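Local coordinates for protein enolase from the environmental genome shotgun sequencing of the Sargasso Sea (PDB 2QGY) that is of unknown function but binds magnesium and, as a member of the enolase superfamily, probably acts on a carboxylate-containing substrate, at residues N221-E226 and S324-I329; K247-E252 and A269-P274. All blocks are in the same frame, centred on the assembly; numbering follows the deposited sequence. Where two conformers were deposited one is given.

Both contacts lie in the TIM-barrel domain beside one magnesium ion, yet they show how chemistry follows place in a barrel. Contact 2 joins neighbouring parallel strands in the wall; it is buried, and to its backbone hydrogen bonds it adds side-chain bonds from D270 and, at the metal end, N273. Contact 1 joins residues leading into two non-adjacent strands, is only partly buried, and depends on the ends of long polar side chains. The two share a seam, since strands 224-226 and 248-250 pair directly and W224 CG packs 3.3 Å from V249 CG2. At the metal, E226 from segment 221-226 and E252 of contact 2 supply carboxylate oxygens to one ion.

Contact 1. Residues N221-E226 and S324-I329; sequences NPYWIE and SEKAEI. With MG (magnesium ion), chain C.
A chi1 of -171° in Y223 swings the phenol away from the backbone N and toward E325 and K326; the K326 chain bends at chi3 and chi4, that of E325 at chi2, and both polar ends arrive at the ring's hydroxyl. In this TIM barrel, long side chains thus bridge the residues leading into the non-adjacent strands 224-226 and 327-329, where Y223 CA and K326 CA are 10.9 Å apart. The phenol is the link. Y223 OH donates to the syn lone pair of E325 OE1 at 2.7 Å and accepts from K326 NZ at 2.8 Å, so two bonds of opposite sense grip one oxygen. The carboxylate comes up at the edge of the tyrosine ring with its plane 89° from that of the ring. E325 is itself steadied by its neighbour, because the backbone N of K326 donates to E325 OE2, here on the anti side, at 2.9 Å; a long, weak salt bridge from K326 NZ to the same oxygen closes the cluster. Next along the chain, the indole of W224 turns its six-membered edge to the opposite segment, CH2 lying 4.2 Å from K326 O, and Y139 meets it edge-to-face. The other edge of the indole serves the metal site, where D200 and E252 complete the protein ligands. E226 binds magnesium through OE2 at 2.0 Å, and its second oxygen, OE1, also salt-bridged to K169, takes the N-H of W224 NE1 at 3.1 Å on its anti lone pair, OE1 lying 25° out of the indole plane.

Contact 2. Residues K247-E252 and A269-P274; sequences KVVTGE and ADIFNP. With MG (magnesium ion), chain C.
A beta-alpha-beta crossover, the repeating element of the TIM barrel, sets strands 248-250 and 271-272 side by side in parallel, with helix 257-265 between them in the chain, and ends at the magnesium site. V249 pairs with I271 and T250 with F272. The carbonyl of V248 accepts twice, from D270 N and I271 N, and T250 N donates to I271 O at 3.3 Å; T250 O then takes N273 N from well above its carbonyl plane. At the opposite end from the metal, D270 turns its carboxylate to the start of the first strand, where OD2 receives V248 N on its anti lone pair at 2.7 Å and 166°, a nearly straight bond. Its other oxygen, OD1, is salt-bridged to K241. On the face that V249 shares with I271, the CG2 methyl of V249 rests 3.8 Å from I271 CB, while its CG1 methyl packs against the amide carbon of N273, CG, at 3.5 Å. The T250 side chain points to the other face, its CG2 methyl meeting A269 CB at 3.8 Å.

Beyond the strands, N273 carries the contact on. Its CG sits between the backbone N and the carbonyl carbon (chi1 70°), which turns the amide to E252 at both ends: OD1 accepts E252 N at 2.9 Å, the donor standing far out of the amide plane, and ND2 donates to E252 OE1 at 3.2 Å, carboxylate and amide planes 56° apart. That same OE1 binds magnesium at 1.9 Å, and E252 OE2 accepts a hydrogen bond from a metal-bound water. N273 is thus a second-shell residue that probably helps fix the rotation of the carboxylate, and its N-H probably offsets part of the negative charge gathered around the ion.

Contact 1. Residues N221-E226 and S324-I329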
# COMPACT_ATOMS: atom_id res chain seq x y z
N ASN A 221 -26.24 -0.45 -23.45
CA ASN A 221 -24.98 -0.06 -24.13
C ASN A 221 -24.03 0.75 -23.24
O ASN A 221 -23.60 1.84 -23.63
CB ASN A 221 -25.27 0.73 -25.42
CG ASN A 221 -24.05 0.87 -26.31
OD1 ASN A 221 -23.11 0.06 -26.24
ND2 ASN A 221 -24.05 1.89 -27.17
N PRO A 222 -23.65 0.20 -22.07
CA PRO A 222 -22.70 0.97 -21.26
C PRO A 222 -21.35 1.17 -21.96
O PRO A 222 -20.85 0.28 -22.65
CB PRO A 222 -22.54 0.14 -19.98
CG PRO A 222 -23.06 -1.20 -20.29
CD PRO A 222 -24.02 -1.08 -21.45
N TYR A 223 -20.79 2.35 -21.79
CA TYR A 223 -19.52 2.66 -22.42
C TYR A 223 -18.39 1.84 -21.79
O TYR A 223 -17.45 1.42 -22.51
CB TYR A 223 -19.26 4.16 -22.31
CG TYR A 223 -18.08 4.62 -23.12
CD1 TYR A 223 -18.22 4.94 -24.48
CD2 TYR A 223 -16.83 4.78 -22.53
CE1 TYR A 223 -17.13 5.35 -25.24
CE2 TYR A 223 -15.73 5.21 -23.26
CZ TYR A 223 -15.88 5.50 -24.62
OH TYR A 223 -14.77 5.91 -25.33
N TRP A 224 -18.45 1.68 -20.47
CA TRP A 224 -17.51 0.79 -19.77
C TRP A 224 -18.06 0.36 -18.45
O TRP A 224 -19.03 0.93 -17.97
CB TRP A 224 -16.11 1.41 -19.64
CG TRP A 224 -15.84 2.50 -18.60
CD1 TRP A 224 -16.15 2.50 -17.25
CD2 TRP A 224 -15.09 3.68 -18.84
NE1 TRP A 224 -15.65 3.65 -16.66
CE2 TRP A 224 -15.02 4.39 -17.62
CE3 TRP A 224 -14.48 4.22 -19.98
CZ2 TRP A 224 -14.34 5.62 -17.51
CZ3 TRP A 224 -13.81 5.44 -19.87
CH2 TRP A 224 -13.75 6.12 -18.64
N ILE A 225 -17.44 -0.68 -17.88
CA ILE A 225 -17.85 -1.25 -16.62
C ILE A 225 -16.62 -1.17 -15.74
O ILE A 225 -15.59 -1.80 -16.04
CB ILE A 225 -18.25 -2.76 -16.77
CG1 ILE A 225 -19.50 -2.91 -17.65
CG2 ILE A 225 -18.54 -3.39 -15.39
CD1 ILE A 225 -20.72 -2.16 -17.18
N GLU A 226 -16.72 -0.41 -14.66
CA GLU A 226 -15.57 -0.10 -13.85
C GLU A 226 -15.60 -0.89 -12.53
O GLU A 226 -16.65 -0.99 -11.88
CB GLU A 226 -15.55 1.41 -13.61
CG GLU A 226 -14.46 1.87 -12.71
CD GLU A 226 -14.34 3.40 -12.70
OE1 GLU A 226 -14.58 4.06 -13.74
OE2 GLU A 226 -13.95 3.92 -11.65
N SER A 324 -5.04 7.82 -24.49
CA SER A 324 -5.88 8.34 -23.43
C SER A 324 -7.35 8.02 -23.72
O SER A 324 -7.79 8.09 -24.89
CB SER A 324 -5.70 9.85 -23.33
OG SER A 324 -6.21 10.47 -24.50
N GLU A 325 -8.09 7.67 -22.69
CA GLU A 325 -9.54 7.65 -22.79
C GLU A 325 -10.00 8.96 -22.17
O GLU A 325 -9.18 9.79 -21.80
CB GLU A 325 -10.15 6.45 -22.03
CG GLU A 325 -10.68 5.38 -22.94
CD GLU A 325 -11.93 5.81 -23.71
OE1 GLU A 325 -12.45 4.97 -24.46
OE2 GLU A 325 -12.40 6.96 -23.57
N LYS A 326 -11.31 9.13 -22.04
CA LYS A 326 -11.86 10.34 -21.44
C LYS A 326 -11.40 10.48 -19.99
O LYS A 326 -11.30 9.49 -19.26
CB LYS A 326 -13.37 10.31 -21.55
CG LYS A 326 -13.85 10.46 -23.01
CD LYS A 326 -15.33 10.26 -23.07
CE LYS A 326 -15.64 8.88 -23.62
NZ LYS A 326 -14.96 8.69 -24.97
N ALA A 327 -11.06 11.72 -19.62
CA ALA A 327 -10.49 12.06 -18.32
C ALA A 327 -11.57 12.43 -17.32
O ALA A 327 -12.53 13.11 -17.67
CB ALA A 327 -9.49 13.22 -18.48
N GLU A 328 -11.41 11.99 -16.06
CA GLU A 328 -12.48 12.09 -15.08
C GLU A 328 -12.57 13.49 -14.42
O GLU A 328 -11.54 14.03 -13.94
CB GLU A 328 -12.25 11.06 -13.96
CG GLU A 328 -13.35 11.10 -12.92
CD GLU A 328 -13.26 9.96 -11.92
OE1 GLU A 328 -12.13 9.54 -11.61
OE2 GLU A 328 -14.32 9.46 -11.48
N ILE A 329 -13.76 14.06 -14.42
CA ILE A 329 -14.01 15.30 -13.65
C ILE A 329 -15.18 15.11 -12.68
O ILE A 329 -16.08 14.33 -12.95
CB ILE A 329 -14.27 16.54 -14.55
CG1 ILE A 329 -15.55 16.39 -15.33
CG2 ILE A 329 -13.08 16.82 -15.51
CD1 ILE A 329 -16.34 17.67 -15.43
MG MG C . -14.26 3.97 -9.65
O HOH W 1 -14.48 2.03 -8.97
O HOH W 2 -14.57 4.40 -7.71
O HOH W 3 -14.54 6.08 -9.82

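Contact 2. Residues K247-E252 and A269-P274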
# COMPACT_ATOMS: atom_id res chain seq x y z
N LYS A 247 -16.41 -3.08 -22.15
CA LYS A 247 -15.06 -2.71 -21.72
C LYS A 247 -14.90 -2.74 -20.20
O LYS A 247 -15.73 -2.16 -19.49
CB LYS A 247 -14.70 -1.34 -22.24
CG LYS A 247 -14.59 -1.31 -23.76
CD LYS A 247 -14.34 0.10 -24.25
CE LYS A 247 -14.47 0.16 -25.79
NZ LYS A 247 -13.65 -0.88 -26.45
N VAL A 248 -13.83 -3.39 -19.72
CA VAL A 248 -13.58 -3.50 -18.28
C VAL A 248 -12.47 -2.49 -17.86
O VAL A 248 -11.43 -2.38 -18.51
CB VAL A 248 -13.23 -4.98 -17.88
CG1 VAL A 248 -12.77 -5.12 -16.41
CG2 VAL A 248 -14.43 -5.94 -18.14
N VAL A 249 -12.73 -1.77 -16.78
CA VAL A 249 -11.82 -0.74 -16.27
C VAL A 249 -11.35 -1.14 -14.86
O VAL A 249 -12.17 -1.50 -14.04
CB VAL A 249 -12.51 0.63 -16.18
CG1 VAL A 249 -11.46 1.71 -15.74
CG2 VAL A 249 -13.06 1.06 -17.57
N THR A 250 -10.06 -1.05 -14.57
CA THR A 250 -9.57 -1.34 -13.21
C THR A 250 -8.32 -0.50 -13.00
O THR A 250 -7.74 -0.06 -13.98
CB THR A 250 -9.24 -2.85 -13.00
OG1 THR A 250 -8.93 -3.11 -11.60
CG2 THR A 250 -8.08 -3.30 -13.86
N GLY A 251 -7.92 -0.30 -11.74
CA GLY A 251 -6.61 0.29 -11.50
C GLY A 251 -6.64 1.38 -10.45
O GLY A 251 -5.63 1.61 -9.80
N GLU A 252 -7.78 2.04 -10.27
CA GLU A 252 -7.88 3.16 -9.33
C GLU A 252 -7.41 2.89 -7.91
O GLU A 252 -6.91 3.79 -7.24
CB GLU A 252 -9.31 3.71 -9.32
CG GLU A 252 -10.34 2.82 -8.72
CD GLU A 252 -11.65 3.56 -8.52
OE1 GLU A 252 -12.33 3.77 -9.53
OE2 GLU A 252 -11.98 3.99 -7.39
N ALA A 269 -7.95 -6.44 -18.58
CA ALA A 269 -8.74 -5.22 -18.65
C ALA A 269 -8.57 -4.52 -19.98
O ALA A 269 -7.62 -4.77 -20.71
CB ALA A 269 -8.39 -4.26 -17.50
N ASP A 270 -9.52 -3.65 -20.28
CA ASP A 270 -9.52 -2.89 -21.53
C ASP A 270 -8.97 -1.47 -21.32
O ASP A 270 -8.43 -0.85 -22.24
CB ASP A 270 -10.97 -2.83 -22.03
CG ASP A 270 -11.52 -4.23 -22.32
OD1 ASP A 270 -11.00 -4.83 -23.27
OD2 ASP A 270 -12.42 -4.76 -21.61
N ILE A 271 -9.14 -0.96 -20.09
CA ILE A 271 -8.76 0.42 -19.75
C ILE A 271 -8.22 0.39 -18.32
O ILE A 271 -8.77 -0.28 -17.47
CB ILE A 271 -10.01 1.37 -19.78
CG1 ILE A 271 -10.67 1.39 -21.17
CG2 ILE A 271 -9.65 2.81 -19.29
CD1 ILE A 271 -12.11 1.99 -21.19
N PHE A 272 -7.15 1.12 -18.05
CA PHE A 272 -6.69 1.24 -16.68
C PHE A 272 -7.04 2.64 -16.15
O PHE A 272 -6.93 3.61 -16.89
CB PHE A 272 -5.16 1.13 -16.61
CG PHE A 272 -4.61 -0.21 -17.06
CD1 PHE A 272 -5.36 -1.39 -16.95
CD2 PHE A 272 -3.32 -0.28 -17.58
CE1 PHE A 272 -4.79 -2.63 -17.35
CE2 PHE A 272 -2.76 -1.53 -17.97
CZ PHE A 272 -3.50 -2.67 -17.84
N ASN A 273 -7.43 2.76 -14.88
CA ASN A 273 -7.74 4.06 -14.31
C ASN A 273 -6.97 4.31 -12.99
O ASN A 273 -7.57 4.64 -11.99
CB ASN A 273 -9.26 4.25 -14.15
CG ASN A 273 -9.86 3.36 -13.05
OD1 ASN A 273 -9.33 2.29 -12.75
ND2 ASN A 273 -10.93 3.84 -12.41
N PRO A 274 -5.63 4.21 -13.01
CA PRO A 274 -4.88 4.57 -11.79
C PRO A 274 -5.21 6.05 -11.49
O PRO A 274 -5.49 6.84 -12.43
CB PRO A 274 -3.41 4.44 -12.21
CG PRO A 274 -3.41 4.65 -13.70
CD PRO A 274 -4.73 3.95 -14.15
MG MG C . -14.26 3.97 -9.65
O HOH W 2 -14.57 4.40 -7.71
O HOH W 1 -14.48 2.03 -8.97
O HOH W 3 -14.54 6.08 -9.82